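PDB 5HFI: uncharacterized protein, cytosolic disulfide reductase DsbM from Pseudomonas aeruginosa PAO1, which probably acts as a cytosolic disulfide reductase of the DsbA-like thioredoxin family, and holds glutathione as a mixed disulfide in this crystal. Local coordinates for residues L12-L16 against F93-T99; C17-A23 against F180-A184; A29-V33 against W206-E211. All coordinates share one frame; numbering follows the deposited sequence.

Contact 1. Residues L12-L16 against F93-T99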
ATOM      1  N   LEU A  12       3.457  -7.170   2.871  1.00  9.41           N
ATOM      2  CA  LEU A  12       3.816  -6.136   3.835  1.00  9.52           C
ATOM      3  C   LEU A  12       4.083  -4.841   3.079  1.00  8.91           C
ATOM      4  O   LEU A  12       4.992  -4.780   2.243  1.00 10.23           O
ATOM      5  CB  LEU A  12       5.042  -6.555   4.643  1.00 12.56           C
ATOM      6  CG  LEU A  12       4.815  -7.563   5.770  1.00 17.76           C
ATOM      7  CD1 LEU A  12       6.084  -8.353   6.042  1.00 20.96           C
ATOM      8  CD2 LEU A  12       4.354  -6.837   7.027  1.00 17.51           C
ATOM      9  N   TYR A  13       3.305  -3.804   3.383  1.00 10.33           N
ATOM     10  CA  TYR A  13       3.304  -2.579   2.603  1.00 11.29           C
ATOM     11  C   TYR A  13       3.270  -1.375   3.533  1.00 10.25           C
ATOM     12  O   TYR A  13       3.046  -1.493   4.741  1.00  9.37           O
ATOM     13  CB  TYR A  13       2.093  -2.518   1.664  1.00  9.48           C
ATOM     14  CG  TYR A  13       0.809  -2.255   2.420  1.00  9.59           C
ATOM     15  CD1 TYR A  13       0.297  -0.966   2.533  1.00 11.61           C
ATOM     16  CD2 TYR A  13       0.123  -3.286   3.047  1.00 11.19           C
ATOM     17  CE1 TYR A  13      -0.857  -0.714   3.238  1.00 13.44           C
ATOM     18  CE2 TYR A  13      -1.041  -3.045   3.750  1.00  9.14           C
ATOM     19  CZ  TYR A  13      -1.524  -1.754   3.844  1.00 13.01           C
ATOM     20  OH  TYR A  13      -2.677  -1.502   4.544  1.00 12.61           O
ATOM     21  N   ASP A  14       3.474  -0.197   2.939  1.00 10.60           N
ATOM     22  CA  ASP A  14       3.109   1.050   3.582  1.00 11.13           C
ATOM     23  C   ASP A  14       2.608   1.992   2.500  1.00 11.29           C
ATOM     24  O   ASP A  14       3.254   2.108   1.442  1.00 13.89           O
ATOM     25  CB  ASP A  14       4.257   1.705   4.338  1.00 13.43           C
ATOM     26  CG  ASP A  14       3.800   2.882   5.159  1.00 18.15           C
ATOM     27  OD1 ASP A  14       3.809   4.016   4.632  1.00 14.53           O
ATOM     28  OD2 ASP A  14       3.390   2.658   6.319  1.00 19.02           O
ATOM     29  N   PRO A  15       1.485   2.673   2.721  1.00 11.42           N
ATOM     30  CA  PRO A  15       0.922   3.523   1.660  1.00 10.40           C
ATOM     31  C   PRO A  15       1.832   4.659   1.218  1.00 12.81           C
ATOM     32  O   PRO A  15       1.684   5.137   0.087  1.00 13.14           O
ATOM     33  CB  PRO A  15      -0.379   4.060   2.278  1.00 15.77           C
ATOM     34  CG  PRO A  15      -0.653   3.192   3.462  1.00 15.51           C
ATOM     35  CD  PRO A  15       0.671   2.702   3.947  1.00 13.21           C
ATOM     36  N   LEU A  16       2.773   5.100   2.053  1.00 12.26           N
ATOM     37  CA  LEU A  16       3.667   6.195   1.697  1.00 10.53           C
ATOM     38  C   LEU A  16       5.039   5.716   1.240  1.00 16.46           C
ATOM     39  O   LEU A  16       5.959   6.531   1.109  1.00 16.88           O
ATOM     40  CB  LEU A  16       3.809   7.162   2.873  1.00 11.68           C
ATOM     41  CG  LEU A  16       2.529   7.957   3.162  1.00 16.09           C
ATOM     42  CD1 LEU A  16       2.541   8.540   4.559  1.00 23.03           C
ATOM     43  CD2 LEU A  16       2.343   9.058   2.142  1.00 17.15           C
ATOM     44  N   PHE A  93       3.053  13.623   6.136  1.00 18.74           N
ATOM     45  CA  PHE A  93       3.170  12.240   5.685  1.00 19.17           C
ATOM     46  C   PHE A  93       2.982  11.347   6.904  1.00 25.42           C
ATOM     47  O   PHE A  93       3.919  11.105   7.669  1.00 24.90           O
ATOM     48  CB  PHE A  93       4.505  11.995   4.989  1.00 28.14           C
ATOM     49  CG  PHE A  93       4.523  12.427   3.548  1.00 31.51           C
ATOM     50  CD1 PHE A  93       3.659  13.409   3.091  1.00 37.60           C
ATOM     51  CD2 PHE A  93       5.392  11.836   2.644  1.00 33.39           C
ATOM     52  CE1 PHE A  93       3.671  13.804   1.767  1.00 41.48           C
ATOM     53  CE2 PHE A  93       5.408  12.228   1.319  1.00 34.43           C
ATOM     54  CZ  PHE A  93       4.547  13.212   0.881  1.00 38.94           C
ATOM     55  N   ASP A  94       1.753  10.873   7.088  1.00 13.83           N
ATOM     56  CA  ASP A  94       1.353  10.043   8.217  1.00 13.89           C
ATOM     57  C   ASP A  94       0.796   8.742   7.660  1.00 11.47           C
ATOM     58  O   ASP A  94      -0.216   8.754   6.954  1.00 12.88           O
ATOM     59  CB  ASP A  94       0.304  10.769   9.068  1.00 16.17           C
ATOM     60  CG  ASP A  94       0.009  10.063  10.385  1.00 22.71           C
ATOM     61  OD1 ASP A  94      -0.673  10.675  11.243  1.00 20.73           O
ATOM     62  OD2 ASP A  94       0.443   8.900  10.558  1.00 17.80           O
ATOM     63  N   SER A  95       1.450   7.623   7.980  1.00 11.87           N
ATOM     64  CA  SER A  95       1.031   6.340   7.426  1.00 10.95           C
ATOM     65  C   SER A  95      -0.210   5.778   8.108  1.00 12.05           C
ATOM     66  O   SER A  95      -0.835   4.859   7.568  1.00 12.09           O
ATOM     67  CB  SER A  95       2.171   5.326   7.531  1.00 15.19           C
ATOM     68  OG  SER A  95       3.264   5.697   6.707  1.00 17.71           O
ATOM     69  N   ALA A  96      -0.579   6.311   9.278  1.00  9.84           N
ATOM     70  CA  ALA A  96      -1.665   5.693  10.041  1.00  9.68           C
ATOM     71  C   ALA A  96      -3.027   5.910   9.397  1.00  9.18           C
ATOM     72  O   ALA A  96      -3.756   4.917   9.210  1.00 11.38           O
ATOM     73  CB  ALA A  96      -1.632   6.182  11.493  1.00 10.69           C
ATOM     74  N   PRO A  97      -3.444   7.123   9.038  1.00  8.65           N
ATOM     75  CA  PRO A  97      -4.792   7.301   8.470  1.00  8.89           C
ATOM     76  C   PRO A  97      -5.000   6.502   7.190  1.00  7.42           C
ATOM     77  O   PRO A  97      -6.027   5.817   7.072  1.00  7.37           O
ATOM     78  CB  PRO A  97      -4.891   8.818   8.235  1.00  9.58           C
ATOM     79  CG  PRO A  97      -3.946   9.397   9.243  1.00 12.50           C
ATOM     80  CD  PRO A  97      -2.800   8.429   9.299  1.00 10.57           C
ATOM     81  N   PRO A  98      -4.082   6.541   6.209  1.00  7.10           N
ATOM     82  CA  PRO A  98      -4.324   5.722   5.009  1.00  7.60           C
ATOM     83  C   PRO A  98      -4.362   4.235   5.302  1.00  7.37           C
ATOM     84  O   PRO A  98      -5.107   3.502   4.641  1.00  6.64           O
ATOM     85  CB  PRO A  98      -3.152   6.073   4.080  1.00  8.17           C
ATOM     86  CG  PRO A  98      -2.172   6.761   4.910  1.00  9.37           C
ATOM     87  CD  PRO A  98      -2.915   7.420   6.014  1.00  7.90           C
ATOM     88  N   THR A  99      -3.563   3.755   6.257  1.00  6.98           N
ATOM     89  CA  THR A  99      -3.638   2.339   6.599  1.00  7.07           C
ATOM     90  C   THR A  99      -4.988   1.999   7.220  1.00  7.36           C
ATOM     91  O   THR A  99      -5.582   0.963   6.898  1.00  6.79           O
ATOM     92  CB  THR A  99      -2.495   1.948   7.536  1.00  7.85           C
ATOM     93  OG1 THR A  99      -1.242   2.277   6.922  1.00  9.35           O
ATOM     94  CG2 THR A  99      -2.528   0.448   7.814  1.00  8.38           C
TER
HETATM   95  O   HOH W   1       1.161   0.856   6.998  1.00 12.23           O
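Leu16 lies across the loop Phe93-Ser95, and each of its outer atoms meets a different part of that loop. Leu16 CB is near Ser95 OG, at 4.1 Å. From there CG swings beside the backbone N (chi1 -69°), which aims the two methyls at the opposite segment. Leu16 CD1 presses on the backbone between Phe93 and Asp94, reaching Asp94 N at 3.5 Å, and also touches Phe93 CB. Leu16 CD2 comes over one face of the Phe93 ring, off centre toward the rim, with Leu16 CD2 to Phe93 CD2 at 4.2 Å. Beyond the segments, His123 meets the Phe93 ring edge-to-face.

The polar half of the contact gathers on the Asp14 carboxylate. Asp14 OD1 accepts from Ser95 OG at 2.7 Å through the syn lone pair. On the anti side, 35° out of the carboxylate plane, Asp14 OD1 also takes the bond from Leu16 N (3.0 Å), closing an Asx turn. OD2 accepts from a water that bridges to Thr99 OG1, and from Met45 N. Ser95 OG is also hydrogen-bonded to Met46 N, which links the loop after strand 37-42 to the same cluster.

At the start of helix 96-109, Asp94 OD2 caps Ala96 N, and Thr99 OG1 and Thr99 N reach Ser95 O from opposite faces of its plane. The ring of Pro15 crosses that of Pro98 at about a right angle (Pro15 CG to Pro98 CB 3.9 Å), and Thr99 CG2 approaches Tyr13 OH.

Asp14 is buried, and donors from three parts of the chain and one water meet its two oxygens. The carboxylate is therefore fixed in position and rotation just ahead of Cys17, by bonds that also hold the helix start in place.

Contact 2. Residues C17-A23 against F180-A184. With GSH (glutathione), chain B.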
ATOM      1  N   CYS A  17       5.194   4.417   1.002  1.00 12.62           N
ATOM      2  CA  CYS A  17       6.438   3.859   0.492  1.00 13.89           C
ATOM      3  C   CYS A  17       6.400   3.884  -1.031  1.00 13.31           C
ATOM      4  O   CYS A  17       5.528   3.258  -1.644  1.00 12.89           O
ATOM      5  CB  CYS A  17       6.639   2.435   1.006  1.00 13.85           C
ATOM      6  SG  CYS A  17       8.035   1.580   0.255  1.00 20.91           S
ATOM      7  N   GLY A  18       7.336   4.619  -1.637  1.00 15.77           N
ATOM      8  CA  GLY A  18       7.346   4.732  -3.087  1.00 13.97           C
ATOM      9  C   GLY A  18       7.515   3.393  -3.780  1.00 12.26           C
ATOM     10  O   GLY A  18       6.914   3.142  -4.828  1.00 13.07           O
ATOM     11  N   TRP A  19       8.332   2.511  -3.206  1.00 12.65           N
ATOM     12  CA  TRP A  19       8.539   1.212  -3.834  1.00 15.34           C
ATOM     13  C   TRP A  19       7.296   0.338  -3.741  1.00 13.02           C
ATOM     14  O   TRP A  19       7.081  -0.517  -4.606  1.00 11.77           O
ATOM     15  CB  TRP A  19       9.751   0.518  -3.218  1.00 12.90           C
ATOM     16  CG  TRP A  19      11.029   1.060  -3.759  1.00 19.39           C
ATOM     17  CD1 TRP A  19      11.948   1.819  -3.096  1.00 23.94           C
ATOM     18  CD2 TRP A  19      11.520   0.909  -5.095  1.00 25.42           C
ATOM     19  NE1 TRP A  19      12.988   2.140  -3.935  1.00 31.88           N
ATOM     20  CE2 TRP A  19      12.749   1.592  -5.168  1.00 32.89           C
ATOM     21  CE3 TRP A  19      11.041   0.255  -6.236  1.00 24.26           C
ATOM     22  CZ2 TRP A  19      13.506   1.640  -6.336  1.00 33.72           C
ATOM     23  CZ3 TRP A  19      11.795   0.306  -7.396  1.00 26.60           C
ATOM     24  CH2 TRP A  19      13.014   0.993  -7.437  1.00 30.20           C
ATOM     25  N   CYS A  20       6.465   0.533  -2.714  1.00  9.65           N
ATOM     26  CA  CYS A  20       5.181  -0.162  -2.686  1.00  9.93           C
ATOM     27  C   CYS A  20       4.296   0.293  -3.836  1.00 10.04           C
ATOM     28  O   CYS A  20       3.619  -0.526  -4.468  1.00  9.62           O
ATOM     29  CB  CYS A  20       4.483   0.058  -1.347  1.00 10.01           C
ATOM     30  SG  CYS A  20       5.250  -0.851   0.008  1.00 14.32           S
ATOM     31  N   TYR A  21       4.300   1.595  -4.132  1.00  8.20           N
ATOM     32  CA  TYR A  21       3.589   2.090  -5.303  1.00  9.94           C
ATOM     33  C   TYR A  21       4.178   1.505  -6.581  1.00 11.13           C
ATOM     34  O   TYR A  21       3.442   1.161  -7.514  1.00  8.93           O
ATOM     35  CB  TYR A  21       3.632   3.617  -5.327  1.00 11.96           C
ATOM     36  CG  TYR A  21       2.958   4.244  -6.527  1.00 13.60           C
ATOM     37  CD1 TYR A  21       1.626   3.982  -6.819  1.00  9.07           C
ATOM     38  CD2 TYR A  21       3.651   5.119  -7.355  1.00  9.96           C
ATOM     39  CE1 TYR A  21       1.006   4.563  -7.911  1.00  9.80           C
ATOM     40  CE2 TYR A  21       3.041   5.705  -8.448  1.00 13.09           C
ATOM     41  CZ  TYR A  21       1.718   5.422  -8.721  1.00 12.79           C
ATOM     42  OH  TYR A  21       1.108   6.007  -9.809  1.00 12.69           O
ATOM     43  N   GLY A  22       5.505   1.369  -6.635  1.00 10.80           N
ATOM     44  CA  GLY A  22       6.122   0.698  -7.765  1.00 11.89           C
ATOM     45  C   GLY A  22       5.686  -0.747  -7.902  1.00 12.10           C
ATOM     46  O   GLY A  22       5.667  -1.290  -9.008  1.00 15.18           O
ATOM     47  N   ALA A  23       5.315  -1.381  -6.792  1.00 11.38           N
ATOM     48  CA  ALA A  23       4.847  -2.759  -6.798  1.00 10.30           C
ATOM     49  C   ALA A  23       3.331  -2.876  -6.903  1.00  9.99           C
ATOM     50  O   ALA A  23       2.807  -3.991  -6.848  1.00 10.22           O
ATOM     51  CB  ALA A  23       5.325  -3.486  -5.537  1.00 10.91           C
ATOM     52  N   PHE A 180       9.694  -2.386   3.130  1.00 14.24           N
ATOM     53  CA  PHE A 180       8.611  -2.599   2.178  1.00 14.50           C
ATOM     54  C   PHE A 180       9.063  -2.217   0.773  1.00 14.24           C
ATOM     55  O   PHE A 180       9.885  -1.318   0.616  1.00 15.06           O
ATOM     56  CB  PHE A 180       7.390  -1.772   2.572  1.00 16.02           C
ATOM     57  CG  PHE A 180       7.252  -1.559   4.046  1.00 20.06           C
ATOM     58  CD1 PHE A 180       7.731  -0.402   4.634  1.00 19.72           C
ATOM     59  CD2 PHE A 180       6.646  -2.511   4.845  1.00 20.57           C
ATOM     60  CE1 PHE A 180       7.614  -0.201   5.989  1.00 20.59           C
ATOM     61  CE2 PHE A 180       6.522  -2.311   6.205  1.00 18.76           C
ATOM     62  CZ  PHE A 180       7.009  -1.156   6.776  1.00 18.71           C
ATOM     63  N   PRO A 181       8.516  -2.879  -0.255  1.00 14.50           N
ATOM     64  CA  PRO A 181       7.546  -3.977  -0.233  1.00 12.75           C
ATOM     65  C   PRO A 181       8.177  -5.300   0.179  1.00 15.01           C
ATOM     66  O   PRO A 181       9.353  -5.514  -0.102  1.00 17.84           O
ATOM     67  CB  PRO A 181       7.073  -4.060  -1.685  1.00 14.76           C
ATOM     68  CG  PRO A 181       8.172  -3.462  -2.473  1.00 13.49           C
ATOM     69  CD  PRO A 181       8.773  -2.401  -1.619  1.00 14.17           C
ATOM     70  N   THR A 182       7.407  -6.170   0.827  1.00 11.85           N
ATOM     71  CA  THR A 182       7.845  -7.532   1.113  1.00 14.22           C
ATOM     72  C   THR A 182       6.687  -8.478   0.847  1.00 14.93           C
ATOM     73  O   THR A 182       5.594  -8.291   1.391  1.00 10.82           O
ATOM     74  CB  THR A 182       8.337  -7.678   2.558  1.00 14.47           C
ATOM     75  OG1 THR A 182       9.504  -6.868   2.760  1.00 16.94           O
ATOM     76  CG2 THR A 182       8.680  -9.130   2.863  1.00 16.99           C
ATOM     77  N   PHE A 183       6.922  -9.478   0.000  1.00 10.78           N
ATOM     78  CA  PHE A 183       5.946 -10.516  -0.302  1.00 14.03           C
ATOM     79  C   PHE A 183       6.422 -11.844   0.269  1.00 14.18           C
ATOM     80  O   PHE A 183       7.593 -12.208   0.121  1.00 15.64           O
ATOM     81  CB  PHE A 183       5.733 -10.666  -1.812  1.00 11.84           C
ATOM     82  CG  PHE A 183       4.914  -9.570  -2.432  1.00 11.65           C
ATOM     83  CD1 PHE A 183       3.531  -9.600  -2.365  1.00 14.59           C
ATOM     84  CD2 PHE A 183       5.523  -8.527  -3.109  1.00 17.17           C
ATOM     85  CE1 PHE A 183       2.770  -8.601  -2.949  1.00 19.13           C
ATOM     86  CE2 PHE A 183       4.766  -7.524  -3.697  1.00 14.13           C
ATOM     87  CZ  PHE A 183       3.389  -7.563  -3.615  1.00 15.04           C
ATOM     88  N   ALA A 184       5.511 -12.572   0.907  1.00 12.38           N
ATOM     89  CA  ALA A 184       5.835 -13.879   1.463  1.00 14.66           C
ATOM     90  C   ALA A 184       4.710 -14.849   1.142  1.00 18.43           C
ATOM     91  O   ALA A 184       3.535 -14.526   1.334  1.00 18.01           O
ATOM     92  CB  ALA A 184       6.063 -13.805   2.977  1.00 14.52           C
TER
HETATM   93  N1  GSH B 301      12.460  -2.524  -2.938  1.00 32.11           N
HETATM   94  CA1 GSH B 301      13.487  -1.512  -3.112  1.00 34.30           C
HETATM   95  C1  GSH B 301      14.691  -2.113  -3.833  1.00 43.77           C
HETATM   96  O11 GSH B 301      15.858  -1.817  -3.461  1.00 46.49           O
HETATM   97  O12 GSH B 301      14.518  -2.904  -4.799  1.00 48.65           O
HETATM   98  CB1 GSH B 301      13.919  -0.989  -1.744  1.00 29.61           C
HETATM   99  CG1 GSH B 301      12.710  -0.994  -0.816  1.00 33.43           C
HETATM  100  CD1 GSH B 301      12.823   0.132   0.208  1.00 32.10           C
HETATM  101  OE1 GSH B 301      13.868   0.659   0.403  1.00 34.75           O
HETATM  102  N2  GSH B 301      11.644   0.558   0.937  1.00 26.75           N
HETATM  103  CA2 GSH B 301      11.739   1.622   1.918  1.00 25.77           C
HETATM  104  C2  GSH B 301      12.126   0.993   3.256  1.00 27.11           C
HETATM  105  O2  GSH B 301      11.405   0.204   3.772  1.00 21.67           O
HETATM  106  CB2 GSH B 301      10.394   2.339   2.048  1.00 28.35           C
HETATM  107  SG2 GSH B 301       9.682   2.725   0.417  1.00 33.81           S
HETATM  108  N3  GSH B 301      13.382   1.348   3.892  1.00 35.66           N
HETATM  109  CA3 GSH B 301      13.757   0.746   5.158  1.00 39.97           C
HETATM  110  C3  GSH B 301      12.795   1.199   6.253  1.00 44.37           C
HETATM  111  O31 GSH B 301      12.287   0.352   7.034  1.00 49.23           O
HETATM  112  O32 GSH B 301      12.511   2.419   6.373  1.00 46.51           O
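Cys17 and Phe180 both hold the glutathione. Cys17 SG is joined to GSH SG2 at 2.0 Å, a mixed disulfide, and the backbone of Phe180 takes up the ligand's peptide groups. Phe180 N donates to GSH O2 at 162°, while GSH N2 returns a short bond of 2.6 Å to Phe180 O, so that the cysteinyl part of the tripeptide and Phe180 exchange two backbone bonds, like a hydrogen-bonded pair of an antiparallel sheet. The gamma-glutamyl arm runs over one face of the Trp19 indole, where GSH CA1 lies 3.6 Å from Trp19 CG, toward the rim of the ring.

The second shell sets these groups. Cys17 SG stands anti to the backbone N (chi1 172°), which carries it outward from the helix start to the ligand. Cys20 SG lies 3.7 Å from Cys17 SG, too far for a disulfide, and packs instead on Phe180 CB at 3.5 Å. Pro181, preceded by a cis peptide bond, wedges against the helix: Pro181 CD meets Trp19 CB at 3.5 Å, its CB faces Cys20 SG, and its CG rests against the Trp19 carbonyl and Ala23 CB. Farther along, Phe183 of strand 182-186 turns its ring edge to Ala23 CB.

Outside the segments, His65 meets Trp19 edge-to-face, Met45 touches Phe180, and Tyr11 and Tyr13 of strand 8-13 back Cys20. Cys17 occupies the N-cap position of helix 18-22.

A CxxC at a helix start, facing the loop with a cis-proline that leads into the next strand, is the active-site arrangement of the thioredoxin fold; the backbone just before that proline holds the bound peptide, here glutathione.

Contact 3. Residues A29-V33 against W206-E211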
ATOM      1  N   ALA A  29      -1.815  -7.854 -10.066  1.00 15.21           N
ATOM      2  CA  ALA A  29      -1.689  -9.121 -10.779  1.00 19.04           C
ATOM      3  C   ALA A  29      -1.895 -10.305  -9.843  1.00 19.67           C
ATOM      4  O   ALA A  29      -2.481 -11.320 -10.237  1.00 21.41           O
ATOM      5  CB  ALA A  29      -0.324  -9.206 -11.460  1.00 20.84           C
ATOM      6  N   ALA A  30      -1.421 -10.194  -8.598  1.00 16.88           N
ATOM      7  CA  ALA A  30      -1.591 -11.285  -7.643  1.00 16.60           C
ATOM      8  C   ALA A  30      -3.061 -11.514  -7.321  1.00 22.14           C
ATOM      9  O   ALA A  30      -3.494 -12.660  -7.148  1.00 27.05           O
ATOM     10  CB  ALA A  30      -0.808 -10.994  -6.366  1.00 14.79           C
ATOM     11  N   CYS A  31      -3.846 -10.439  -7.243  1.00 17.93           N
ATOM     12  CA  CYS A  31      -5.265 -10.561  -6.933  1.00 22.88           C
ATOM     13  C   CYS A  31      -6.071 -11.185  -8.063  1.00 26.09           C
ATOM     14  O   CYS A  31      -7.270 -11.420  -7.880  1.00 31.03           O
ATOM     15  CB  CYS A  31      -5.840  -9.190  -6.578  1.00 23.64           C
ATOM     16  SG  CYS A  31      -5.204  -8.525  -5.028  1.00 25.35           S
ATOM     17  N   GLU A  32      -5.456 -11.464  -9.209  1.00 24.59           N
ATOM     18  CA  GLU A  32      -6.134 -12.102 -10.330  1.00 30.20           C
ATOM     19  C   GLU A  32      -5.846 -13.593 -10.426  1.00 25.74           C
ATOM     20  O   GLU A  32      -6.403 -14.259 -11.305  1.00 29.65           O
ATOM     21  CB  GLU A  32      -5.735 -11.419 -11.642  1.00 32.15           C
ATOM     22  CG  GLU A  32      -6.043  -9.933 -11.690  1.00 38.26           C
ATOM     23  CD  GLU A  32      -5.242  -9.212 -12.756  1.00 43.50           C
ATOM     24  OE1 GLU A  32      -4.489  -9.886 -13.490  1.00 45.73           O
ATOM     25  OE2 GLU A  32      -5.362  -7.973 -12.858  1.00 46.84           O
ATOM     26  N   VAL A  33      -4.996 -14.128  -9.556  1.00 25.90           N
ATOM     27  CA  VAL A  33      -4.608 -15.535  -9.612  1.00 27.05           C
ATOM     28  C   VAL A  33      -5.673 -16.350  -8.884  1.00 31.27           C
ATOM     29  O   VAL A  33      -5.842 -16.222  -7.668  1.00 30.30           O
ATOM     30  CB  VAL A  33      -3.223 -15.760  -8.996  1.00 22.36           C
ATOM     31  CG1 VAL A  33      -2.982 -17.244  -8.766  1.00 23.32           C
ATOM     32  CG2 VAL A  33      -2.143 -15.172  -9.885  1.00 25.68           C
ATOM     33  N   TRP A 206       5.365 -11.901 -12.823  1.00 14.97           N
ATOM     34  CA  TRP A 206       4.942 -12.130 -11.445  1.00 13.70           C
ATOM     35  C   TRP A 206       3.700 -13.011 -11.382  1.00 13.16           C
ATOM     36  O   TRP A 206       3.638 -13.953 -10.584  1.00 13.52           O
ATOM     37  CB  TRP A 206       4.708 -10.773 -10.773  1.00 12.11           C
ATOM     38  CG  TRP A 206       4.150 -10.795  -9.381  1.00 12.64           C
ATOM     39  CD1 TRP A 206       2.875 -10.474  -9.004  1.00 14.94           C
ATOM     40  CD2 TRP A 206       4.856 -11.111  -8.174  1.00 13.12           C
ATOM     41  NE1 TRP A 206       2.742 -10.588  -7.642  1.00 13.06           N
ATOM     42  CE2 TRP A 206       3.942 -10.978  -7.109  1.00 16.76           C
ATOM     43  CE3 TRP A 206       6.167 -11.508  -7.891  1.00 14.70           C
ATOM     44  CZ2 TRP A 206       4.299 -11.222  -5.783  1.00 22.52           C
ATOM     45  CZ3 TRP A 206       6.520 -11.750  -6.573  1.00 22.24           C
ATOM     46  CH2 TRP A 206       5.587 -11.608  -5.537  1.00 22.26           C
ATOM     47  N   ARG A 207       2.700 -12.722 -12.218  1.00 13.79           N
ATOM     48  CA  ARG A 207       1.499 -13.550 -12.243  1.00 14.90           C
ATOM     49  C   ARG A 207       1.833 -14.990 -12.619  1.00 17.70           C
ATOM     50  O   ARG A 207       1.363 -15.934 -11.973  1.00 16.33           O
ATOM     51  CB  ARG A 207       0.478 -12.957 -13.213  1.00 16.02           C
ATOM     52  CG  ARG A 207      -0.907 -13.569 -13.102  1.00 17.65           C
ATOM     53  CD  ARG A 207      -1.808 -13.127 -14.246  1.00 22.32           C
ATOM     54  NE  ARG A 207      -2.102 -11.698 -14.202  1.00 26.33           N
ATOM     55  CZ  ARG A 207      -1.539 -10.796 -14.999  1.00 29.64           C
ATOM     56  NH1 ARG A 207      -0.645 -11.178 -15.903  1.00 29.91           N
ATOM     57  NH2 ARG A 207      -1.871  -9.513 -14.895  1.00 29.46           N
ATOM     58  N   ALA A 208       2.666 -15.175 -13.645  1.00 15.95           N
ATOM     59  CA  ALA A 208       3.045 -16.522 -14.060  1.00 17.17           C
ATOM     60  C   ALA A 208       3.835 -17.234 -12.971  1.00 16.85           C
ATOM     61  O   ALA A 208       3.674 -18.442 -12.763  1.00 18.06           O
ATOM     62  CB  ALA A 208       3.851 -16.461 -15.358  1.00 18.01           C
ATOM     63  N   PHE A 209       4.697 -16.502 -12.263  1.00 15.63           N
ATOM     64  CA  PHE A 209       5.438 -17.105 -11.162  1.00 15.75           C
ATOM     65  C   PHE A 209       4.495 -17.628 -10.086  1.00 16.05           C
ATOM     66  O   PHE A 209       4.669 -18.748  -9.589  1.00 17.22           O
ATOM     67  CB  PHE A 209       6.423 -16.092 -10.579  1.00 14.79           C
ATOM     68  CG  PHE A 209       7.119 -16.569  -9.338  1.00 17.63           C
ATOM     69  CD1 PHE A 209       8.244 -17.371  -9.426  1.00 21.47           C
ATOM     70  CD2 PHE A 209       6.655 -16.206  -8.083  1.00 20.19           C
ATOM     71  CE1 PHE A 209       8.891 -17.808  -8.285  1.00 28.26           C
ATOM     72  CE2 PHE A 209       7.296 -16.643  -6.940  1.00 24.14           C
ATOM     73  CZ  PHE A 209       8.415 -17.444  -7.042  1.00 25.02           C
ATOM     74  N   LEU A 210       3.477 -16.841  -9.726  1.00 15.45           N
ATOM     75  CA  LEU A 210       2.515 -17.289  -8.724  1.00 16.40           C
ATOM     76  C   LEU A 210       1.682 -18.457  -9.239  1.00 17.82           C
ATOM     77  O   LEU A 210       1.386 -19.392  -8.485  1.00 20.12           O
ATOM     78  CB  LEU A 210       1.618 -16.125  -8.298  1.00 15.79           C
ATOM     79  CG  LEU A 210       2.327 -14.956  -7.609  1.00 19.26           C
ATOM     80  CD1 LEU A 210       1.377 -13.779  -7.425  1.00 16.57           C
ATOM     81  CD2 LEU A 210       2.918 -15.387  -6.272  1.00 21.34           C
ATOM     82  N   GLU A 211       1.288 -18.421 -10.517  1.00 18.19           N
ATOM     83  CA  GLU A 211       0.644 -19.581 -11.128  1.00 20.16           C
ATOM     84  C   GLU A 211       1.560 -20.798 -11.096  1.00 21.74           C
ATOM     85  O   GLU A 211       1.117 -21.909 -10.779  1.00 26.04           O
ATOM     86  CB  GLU A 211       0.249 -19.277 -12.573  1.00 21.31           C
ATOM     87  CG  GLU A 211      -0.729 -18.135 -12.758  1.00 27.52           C
ATOM     88  CD  GLU A 211      -0.818 -17.695 -14.208  1.00 35.82           C
ATOM     89  OE1 GLU A 211      -1.451 -16.653 -14.479  1.00 37.68           O
ATOM     90  OE2 GLU A 211      -0.249 -18.392 -15.078  1.00 36.67           O
TER
HETATM   91  O   HOH W   2      -3.128  -6.879 -13.617  1.00 39.33           O
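Glu32 and Arg207 form the polar part of this contact, a salt bridge at its exposed side. Arg207 grips side-on, with NE and NH2 both directed at the single oxygen Glu32 OE1, at 3.1 Å from Arg207 NE and 3.0 Å from Arg207 NH2. The carboxylate and guanidinium planes are nearly parallel, 1° apart, but both bonds are clearly bent. Glu32 OE2 accepts from a water at 2.6 Å, and the water takes a weak bond from Arg207 NH2. The other end nitrogen, NH1, forms a salt bridge with Asp204, earlier on the same helix, so the guanidinium has two carboxylate partners. A bend at chi3 (-66°) turns the guanidinium back over Ala29, whose CB lies against one face.

The apolar contacts lie deeper. Val33 CG2 packs on Arg207 CG at 3.8 Å, the two side chains sliding past each other in opposite directions, and the same methyl reaches Leu210 CB. Ala30 CB touches both Leu210 CD1 (3.7 Å) and Trp206 NE1, which lie side by side before it. It and Ala29 CB come to the edge of the indole, while Leu210 CD1 covers part of one of its faces. With alanines here, Ala29 CA and Arg207 CA are 5.7 Å apart.

The contact joins the end of helix 24-30, and the type I turn Ala30-Val33 that follows, to the side of helix 203-215. The sheet packs against both: Leu9 of strand 8-13 touches Ala30 and Trp206, and Phe183 of strand 182-186 meets the Trp206 ring.

In the fold
From the N terminus, the end of strand 8-13 belongs to contact 1 and leads on through helix 18-22 of contact 2, and helix 24-30 then ends in contact 3. Their partners follow in the same order, 93-99, 180-184 and 206-211, so all three loops cross rather than nest. Contact 1 closes 76 residues and ties the strand's end to the start of helix 96-109; contact 2 spans 156, bringing the cis-proline loop that leads into strand 182-186 beside helix 18-22; contact 3 spans 172 and brings the C-terminal helix back. Contacts 1 and 2 share the sheet, with Leu12 N probably bonded to Thr182 O, and Phe183 packs on Trp206 between contacts 2 and 3.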